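Local structure of inositol-1-monophosphatase (Thermotoga maritima, 2P3N) at residues 16-21 with 112-117; 128-133 with 184-189. The protein removes phosphate from inositol monophosphates, fructose 1,6-bisphosphate and several other phosphate esters, using magnesium, and works as a homotetramer. All blocks are in the same frame, centred on the assembly; numbering follows the deposited sequence.

In the fold
Both contacts lean on the large mixed sheet of the inositol monophosphatase fold. Contact 1 packs the last turns of helix 2-21 on the turn that leads out of strand 105-113; contact 2 sets the tip of the hairpin formed by strands 127-130 and 133-134 against the end of helix 177-185. Their centres lie about 19 Å apart, yet they touch: N117 O is 3.1 Å from N131 ND2, a probable hydrogen bond between two turns. Contact 1 is the nearer to the metal: the L18 side chain is about 9 Å from the magnesium ion. In contact 2 the R188 side chain comes within about 9 Å of that of R172, a probable substrate-binding residue.

Contact 1 (16-21 with 112-117); sequences HLLMIH and HAPALN
M19 and P114 share most of this interface, with A115 and L18 completing it. The thioether of M19, on the last turns of helix 2-21, reaches over to the turn that follows strand 105-113 and lies against its backbone. SD sits 3.7 Å from A115 N and equally near A115 CA, while CE goes one step further and rests 3.8 Å from A115 CA. The methyl of A115 meets the same sulfur, A115 CB to M19 SD being 4.0 Å. P114 CB also approaches M19 SD at 4.0 Å, and the two side chains run at a slant to each other. The CB of M19 does not point at the turn; its CG lies anti to the carbonyl carbon (chi1 -73°), and further bends at chi2 and chi3 (-83° for the latter) bring its end across.

L18 adds a looser touch from the preceding position, its CD1 lying 4.3 Å from P114 CG. The turn is held by its own backbone bonds, L116 N to A113 O and N117 N to P114 O. Behind L18 are I41 and A45 of helix 40-56. Its nearest side-chain atom is also about 3 Å from that of I81, a residue of the magnesium site, which presumably binds through its main-chain carbonyl. The N-terminal helix thus packs on the turn joining strands 105-113 and 118-123, at the edge of the metal-site neighbourhood. M19 itself packs on H16 of the second subunit, so it is shared between one chain's fold and the tetramer.

No hydrogen bond joins the two segments. Their attachment rests on a flexible thioether, a proline ring, methyl groups and the backbone of A115, which implies cohesion by shape and dispersion, with little directional demand on either partner.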
ATOM      1  N   HIS A  16      10.347   7.944   1.509  1.00 23.95           N
ATOM      2  CA  HIS A  16       9.243   8.726   2.059  1.00 22.09           C
ATOM      3  C   HIS A  16       9.414  10.227   1.864  1.00 25.11           C
ATOM      4  O   HIS A  16       8.429  10.957   1.731  1.00 29.76           O
ATOM      5  CB  HIS A  16       9.075   8.412   3.541  1.00 22.03           C
ATOM      6  CG  HIS A  16       8.587   7.026   3.801  1.00 29.67           C
ATOM      7  ND1 HIS A  16       7.343   6.589   3.399  1.00 28.24           N
ATOM      8  CD2 HIS A  16       9.186   5.967   4.395  1.00 32.05           C
ATOM      9  CE1 HIS A  16       7.199   5.320   3.733  1.00 30.30           C
ATOM     10  NE2 HIS A  16       8.303   4.918   4.339  1.00 31.46           N
ATOM     11  N   LEU A  17      10.658  10.694   1.861  1.00 23.47           N
ATOM     12  CA  LEU A  17      10.913  12.105   1.663  1.00 22.42           C
ATOM     13  C   LEU A  17      10.527  12.436   0.239  1.00 26.12           C
ATOM     14  O   LEU A  17      10.033  13.521  -0.034  1.00 30.89           O
ATOM     15  CB  LEU A  17      12.387  12.423   1.871  1.00 26.55           C
ATOM     16  CG  LEU A  17      12.805  13.747   1.240  1.00 24.77           C
ATOM     17  CD1 LEU A  17      12.210  14.882   2.035  1.00 22.98           C
ATOM     18  CD2 LEU A  17      14.310  13.846   1.194  1.00 30.57           C
ATOM     19  N   LEU A  18      10.763  11.495  -0.672  1.00 27.54           N
ATOM     20  CA  LEU A  18      10.439  11.699  -2.077  1.00 23.37           C
ATOM     21  C   LEU A  18       8.935  11.736  -2.280  1.00 24.46           C
ATOM     22  O   LEU A  18       8.441  12.447  -3.154  1.00 25.44           O
ATOM     23  CB  LEU A  18      11.029  10.579  -2.949  1.00 25.74           C
ATOM     24  CG  LEU A  18      12.551  10.495  -3.103  1.00 20.10           C
ATOM     25  CD1 LEU A  18      12.893   9.384  -4.057  1.00 15.69           C
ATOM     26  CD2 LEU A  18      13.093  11.801  -3.622  1.00 21.37           C
ATOM     27  N   MET A  19       8.210  10.969  -1.472  1.00 22.32           N
ATOM     28  CA  MET A  19       6.762  10.920  -1.582  1.00 22.30           C
ATOM     29  C   MET A  19       6.122  12.248  -1.207  1.00 25.38           C
ATOM     30  O   MET A  19       5.052  12.599  -1.705  1.00 23.09           O
ATOM     31  CB  MET A  19       6.211   9.804  -0.710  1.00 17.65           C
ATOM     32  CG  MET A  19       6.489   8.426  -1.269  1.00 16.74           C
ATOM     33  SD  MET A  19       5.786   8.153  -2.907  1.00 19.71           S
ATOM     34  CE  MET A  19       4.129   7.714  -2.454  1.00 25.70           C
ATOM     35  N   ILE A  20       6.783  12.984  -0.323  1.00 27.11           N
ATOM     36  CA  ILE A  20       6.292  14.283   0.093  1.00 25.26           C
ATOM     37  C   ILE A  20       6.181  15.194  -1.127  1.00 25.88           C
ATOM     38  O   ILE A  20       5.198  15.916  -1.294  1.00 26.93           O
ATOM     39  CB  ILE A  20       7.264  14.949   1.096  1.00 22.90           C
ATOM     40  CG1 ILE A  20       7.232  14.201   2.426  1.00 25.16           C
ATOM     41  CG2 ILE A  20       6.906  16.417   1.266  1.00 22.45           C
ATOM     42  CD1 ILE A  20       8.031  14.837   3.520  1.00 20.65           C
ATOM     43  N   HIS A  21       7.180  15.114  -1.995  1.00 22.07           N
ATOM     44  CA  HIS A  21       7.266  15.967  -3.164  1.00 24.01           C
ATOM     45  C   HIS A  21       6.866  15.378  -4.509  1.00 28.70           C
ATOM     46  O   HIS A  21       6.896  16.071  -5.530  1.00 31.65           O
ATOM     47  CB  HIS A  21       8.693  16.491  -3.247  1.00 22.56           C
ATOM     48  CG  HIS A  21       9.162  17.142  -1.982  1.00 28.43           C
ATOM     49  ND1 HIS A  21       8.791  18.421  -1.622  1.00 30.09           N
ATOM     50  CD2 HIS A  21       9.914  16.667  -0.960  1.00 25.04           C
ATOM     51  CE1 HIS A  21       9.289  18.703  -0.431  1.00 23.65           C
ATOM     52  NE2 HIS A  21       9.974  17.656  -0.009  1.00 31.01           N
ATOM     53  N   HIS A 112      14.620   0.867  -4.950  1.00 27.04           N
ATOM     54  CA  HIS A 112      13.382   1.069  -4.208  1.00 27.53           C
ATOM     55  C   HIS A 112      12.432   2.075  -4.859  1.00 25.83           C
ATOM     56  O   HIS A 112      12.679   3.279  -4.832  1.00 24.66           O
ATOM     57  CB  HIS A 112      13.688   1.498  -2.765  1.00 22.57           C
ATOM     58  CG  HIS A 112      12.464   1.796  -1.956  1.00 22.73           C
ATOM     59  ND1 HIS A 112      11.506   0.845  -1.680  1.00 18.81           N
ATOM     60  CD2 HIS A 112      12.024   2.948  -1.394  1.00 24.12           C
ATOM     61  CE1 HIS A 112      10.528   1.399  -0.984  1.00 19.40           C
ATOM     62  NE2 HIS A 112      10.818   2.672  -0.794  1.00 20.50           N
ATOM     63  N   ALA A 113      11.352   1.558  -5.448  1.00 25.44           N
ATOM     64  CA  ALA A 113      10.340   2.390  -6.087  1.00 27.53           C
ATOM     65  C   ALA A 113       9.366   2.721  -4.973  1.00 27.50           C
ATOM     66  O   ALA A 113       8.536   1.899  -4.588  1.00 27.83           O
ATOM     67  CB  ALA A 113       9.646   1.625  -7.190  1.00 22.21           C
ATOM     68  N   PRO A 114       9.458   3.945  -4.441  1.00 33.30           N
ATOM     69  CA  PRO A 114       8.619   4.453  -3.346  1.00 29.84           C
ATOM     70  C   PRO A 114       7.106   4.411  -3.548  1.00 29.10           C
ATOM     71  O   PRO A 114       6.383   3.856  -2.725  1.00 29.80           O
ATOM     72  CB  PRO A 114       9.131   5.886  -3.153  1.00 33.02           C
ATOM     73  CG  PRO A 114      10.549   5.848  -3.721  1.00 30.47           C
ATOM     74  CD  PRO A 114      10.368   4.996  -4.940  1.00 31.47           C
ATOM     75  N   ALA A 115       6.622   5.005  -4.633  1.00 25.90           N
ATOM     76  CA  ALA A 115       5.183   5.037  -4.889  1.00 29.57           C
ATOM     77  C   ALA A 115       4.590   3.658  -5.130  1.00 27.08           C
ATOM     78  O   ALA A 115       3.378   3.484  -5.075  1.00 28.48           O
ATOM     79  CB  ALA A 115       4.872   5.953  -6.088  1.00 18.33           C
ATOM     80  N   LEU A 116       5.439   2.676  -5.393  1.00 23.42           N
ATOM     81  CA  LEU A 116       4.941   1.346  -5.668  1.00 26.64           C
ATOM     82  C   LEU A 116       5.147   0.401  -4.507  1.00 27.59           C
ATOM     83  O   LEU A 116       4.554  -0.671  -4.475  1.00 24.98           O
ATOM     84  CB  LEU A 116       5.638   0.763  -6.906  1.00 28.00           C
ATOM     85  CG  LEU A 116       5.564   1.496  -8.249  1.00 26.98           C
ATOM     86  CD1 LEU A 116       6.292   0.672  -9.302  1.00 20.72           C
ATOM     87  CD2 LEU A 116       4.111   1.709  -8.661  1.00 22.44           C
ATOM     88  N   ASN A 117       5.983   0.807  -3.557  1.00 29.80           N
ATOM     89  CA  ASN A 117       6.323  -0.029  -2.409  1.00 27.40           C
ATOM     90  C   ASN A 117       6.986  -1.323  -2.883  1.00 24.84           C
ATOM     91  O   ASN A 117       6.701  -2.414  -2.399  1.00 22.57           O
ATOM     92  CB  ASN A 117       5.086  -0.336  -1.572  1.00 28.92           C
ATOM     93  CG  ASN A 117       4.775   0.765  -0.601  1.00 34.15           C
ATOM     94  OD1 ASN A 117       5.540   1.015   0.327  1.00 42.64           O
ATOM     95  ND2 ASN A 117       3.660   1.446  -0.814  1.00 39.61           N
TER

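Contact 2 (128-133 with 184-189)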
ATOM      1  N   ALA A 128      18.486 -13.075  -5.828  1.00 31.57           N
ATOM      2  CA  ALA A 128      17.684 -11.864  -5.878  1.00 29.83           C
ATOM      3  C   ALA A 128      16.356 -11.955  -5.114  1.00 31.53           C
ATOM      4  O   ALA A 128      15.707 -13.001  -5.088  1.00 33.05           O
ATOM      5  CB  ALA A 128      17.430 -11.501  -7.332  1.00 26.83           C
ATOM      6  N   PHE A 129      15.960 -10.845  -4.498  1.00 27.42           N
ATOM      7  CA  PHE A 129      14.715 -10.784  -3.750  1.00 27.48           C
ATOM      8  C   PHE A 129      13.845  -9.597  -4.143  1.00 25.37           C
ATOM      9  O   PHE A 129      14.281  -8.662  -4.797  1.00 23.61           O
ATOM     10  CB  PHE A 129      14.967 -10.677  -2.243  1.00 31.63           C
ATOM     11  CG  PHE A 129      15.590 -11.900  -1.613  1.00 37.17           C
ATOM     12  CD1 PHE A 129      16.907 -12.255  -1.885  1.00 38.28           C
ATOM     13  CD2 PHE A 129      14.884 -12.639  -0.666  1.00 35.11           C
ATOM     14  CE1 PHE A 129      17.514 -13.325  -1.215  1.00 39.18           C
ATOM     15  CE2 PHE A 129      15.482 -13.705   0.005  1.00 37.10           C
ATOM     16  CZ  PHE A 129      16.801 -14.044  -0.271  1.00 39.05           C
ATOM     17  N   PHE A 130      12.604  -9.656  -3.680  1.00 32.71           N
ATOM     18  CA  PHE A 130      11.578  -8.642  -3.910  1.00 28.88           C
ATOM     19  C   PHE A 130      10.819  -8.630  -2.578  1.00 28.55           C
ATOM     20  O   PHE A 130      10.172  -9.624  -2.225  1.00 25.70           O
ATOM     21  CB  PHE A 130      10.640  -9.109  -5.022  1.00 24.79           C
ATOM     22  CG  PHE A 130       9.783  -8.032  -5.602  1.00 31.57           C
ATOM     23  CD1 PHE A 130       9.251  -7.030  -4.805  1.00 35.94           C
ATOM     24  CD2 PHE A 130       9.498  -8.025  -6.961  1.00 38.08           C
ATOM     25  CE1 PHE A 130       8.455  -6.032  -5.350  1.00 35.94           C
ATOM     26  CE2 PHE A 130       8.699  -7.028  -7.518  1.00 43.91           C
ATOM     27  CZ  PHE A 130       8.178  -6.027  -6.707  1.00 40.15           C
ATOM     28  N   ASN A 131      10.916  -7.525  -1.839  1.00 28.25           N
ATOM     29  CA  ASN A 131      10.245  -7.384  -0.545  1.00 26.08           C
ATOM     30  C   ASN A 131      10.333  -8.623   0.343  1.00 26.79           C
ATOM     31  O   ASN A 131       9.396  -8.934   1.088  1.00 28.10           O
ATOM     32  CB  ASN A 131       8.773  -6.998  -0.723  1.00 19.77           C
ATOM     33  CG  ASN A 131       8.602  -5.605  -1.283  1.00 21.58           C
ATOM     34  OD1 ASN A 131       9.369  -4.702  -0.970  1.00 26.77           O
ATOM     35  ND2 ASN A 131       7.587  -5.422  -2.106  1.00 23.91           N
ATOM     36  N   GLY A 132      11.453  -9.332   0.255  1.00 25.97           N
ATOM     37  CA  GLY A 132      11.645 -10.495   1.094  1.00 26.96           C
ATOM     38  C   GLY A 132      11.561 -11.840   0.421  1.00 28.53           C
ATOM     39  O   GLY A 132      12.137 -12.807   0.902  1.00 30.40           O
ATOM     40  N   GLU A 133      10.845 -11.923  -0.689  1.00 31.29           N
ATOM     41  CA  GLU A 133      10.717 -13.204  -1.363  1.00 32.23           C
ATOM     42  C   GLU A 133      11.622 -13.330  -2.586  1.00 34.05           C
ATOM     43  O   GLU A 133      11.987 -12.335  -3.223  1.00 35.61           O
ATOM     44  CB  GLU A 133       9.258 -13.446  -1.761  1.00 29.50           C
ATOM     45  CG  GLU A 133       8.727 -12.501  -2.814  1.00 29.75           C
ATOM     46  CD  GLU A 133       7.284 -12.785  -3.148  1.00 30.30           C
ATOM     47  OE1 GLU A 133       6.430 -12.591  -2.250  1.00 27.17           O
ATOM     48  OE2 GLU A 133       7.013 -13.206  -4.299  1.00 27.89           O
ATOM     49  N   VAL A 184      13.349  -7.297 -14.846  1.00 37.09           N
ATOM     50  CA  VAL A 184      13.691  -8.504 -15.591  1.00 40.45           C
ATOM     51  C   VAL A 184      14.125  -9.551 -14.576  1.00 40.46           C
ATOM     52  O   VAL A 184      13.833 -10.739 -14.720  1.00 41.60           O
ATOM     53  CB  VAL A 184      14.849  -8.280 -16.628  1.00 43.32           C
ATOM     54  CG1 VAL A 184      14.691  -6.939 -17.334  1.00 35.03           C
ATOM     55  CG2 VAL A 184      16.199  -8.396 -15.954  1.00 47.24           C
ATOM     56  N   GLY A 185      14.820  -9.098 -13.539  1.00 37.03           N
ATOM     57  CA  GLY A 185      15.273 -10.011 -12.510  1.00 34.51           C
ATOM     58  C   GLY A 185      14.098 -10.628 -11.777  1.00 35.23           C
ATOM     59  O   GLY A 185      14.205 -11.735 -11.266  1.00 36.13           O
ATOM     60  N   ALA A 186      12.973  -9.911 -11.730  1.00 38.93           N
ATOM     61  CA  ALA A 186      11.767 -10.383 -11.043  1.00 38.09           C
ATOM     62  C   ALA A 186      10.819 -11.111 -11.983  1.00 36.98           C
ATOM     63  O   ALA A 186       9.725 -11.484 -11.585  1.00 39.35           O
ATOM     64  CB  ALA A 186      11.037  -9.210 -10.394  1.00 34.91           C
ATOM     65  N   GLY A 187      11.241 -11.300 -13.230  1.00 38.65           N
ATOM     66  CA  GLY A 187      10.415 -11.994 -14.207  1.00 41.12           C
ATOM     67  C   GLY A 187       9.293 -11.176 -14.838  1.00 40.32           C
ATOM     68  O   GLY A 187       8.565 -11.663 -15.704  1.00 40.46           O
ATOM     69  N   ARG A 188       9.150  -9.927 -14.418  1.00 38.91           N
ATOM     70  CA  ARG A 188       8.100  -9.084 -14.955  1.00 36.57           C
ATOM     71  C   ARG A 188       8.295  -8.765 -16.431  1.00 37.97           C
ATOM     72  O   ARG A 188       7.323  -8.716 -17.184  1.00 37.46           O
ATOM     73  CB  ARG A 188       7.998  -7.806 -14.129  1.00 38.77           C
ATOM     74  CG  ARG A 188       7.712  -8.090 -12.665  1.00 33.46           C
ATOM     75  CD  ARG A 188       7.249  -6.858 -11.943  1.00 31.08           C
ATOM     76  NE  ARG A 188       6.780  -7.193 -10.610  1.00 27.24           N
ATOM     77  CZ  ARG A 188       6.234  -6.317  -9.778  1.00 31.39           C
ATOM     78  NH1 ARG A 188       6.095  -5.050 -10.154  1.00 30.58           N
ATOM     79  NH2 ARG A 188       5.820  -6.712  -8.582  1.00 28.19           N
ATOM     80  N   VAL A 189       9.537  -8.518 -16.843  1.00 38.07           N
ATOM     81  CA  VAL A 189       9.828  -8.259 -18.253  1.00 39.73           C
ATOM     82  C   VAL A 189      10.825  -9.288 -18.701  1.00 43.83           C
ATOM     83  O   VAL A 189      11.446  -9.956 -17.870  1.00 44.03           O
ATOM     84  CB  VAL A 189      10.437  -6.870 -18.539  1.00 40.59           C
ATOM     85  CG1 VAL A 189       9.334  -5.831 -18.586  1.00 42.87           C
ATOM     86  CG2 VAL A 189      11.504  -6.532 -17.510  1.00 35.62           C
TER
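This is an aromatic-guanidinium contact in which the ring of F130 comes over one face of the R188 guanidinium, with a small apolar touch at A186; it joins the tip of the 127-130/133-134 hairpin to the end of helix 177-185. A type I' beta turn from F130 to E133, closed by paired backbone bonds, makes the hairpin tip, and G187 ends the helix in a Schellman motif.

F130 has CG anti to its own N (chi1 -164°), which carries the ring across to the helix end. There A186 CB lies at the ring's edge, near its plane, 3.9 Å from F130 CD2. R188 arrives with its chain extended from CG to NE, at about a right angle to the F130 side chain. F130 CE2 lies over one face of the guanidinium, 3.4 Å from R188 CZ, the planes 38° apart. R188 NH2 comes obliquely to the ring and is equally near F130 CE2 and CZ, 3.1 Å from each, a tight approach.

No hydrogen bond joins the two segments. The salt bridge from R188 NH1 to E118 would help to hold the guanidinium in its orientation, with its charge probably balanced in part.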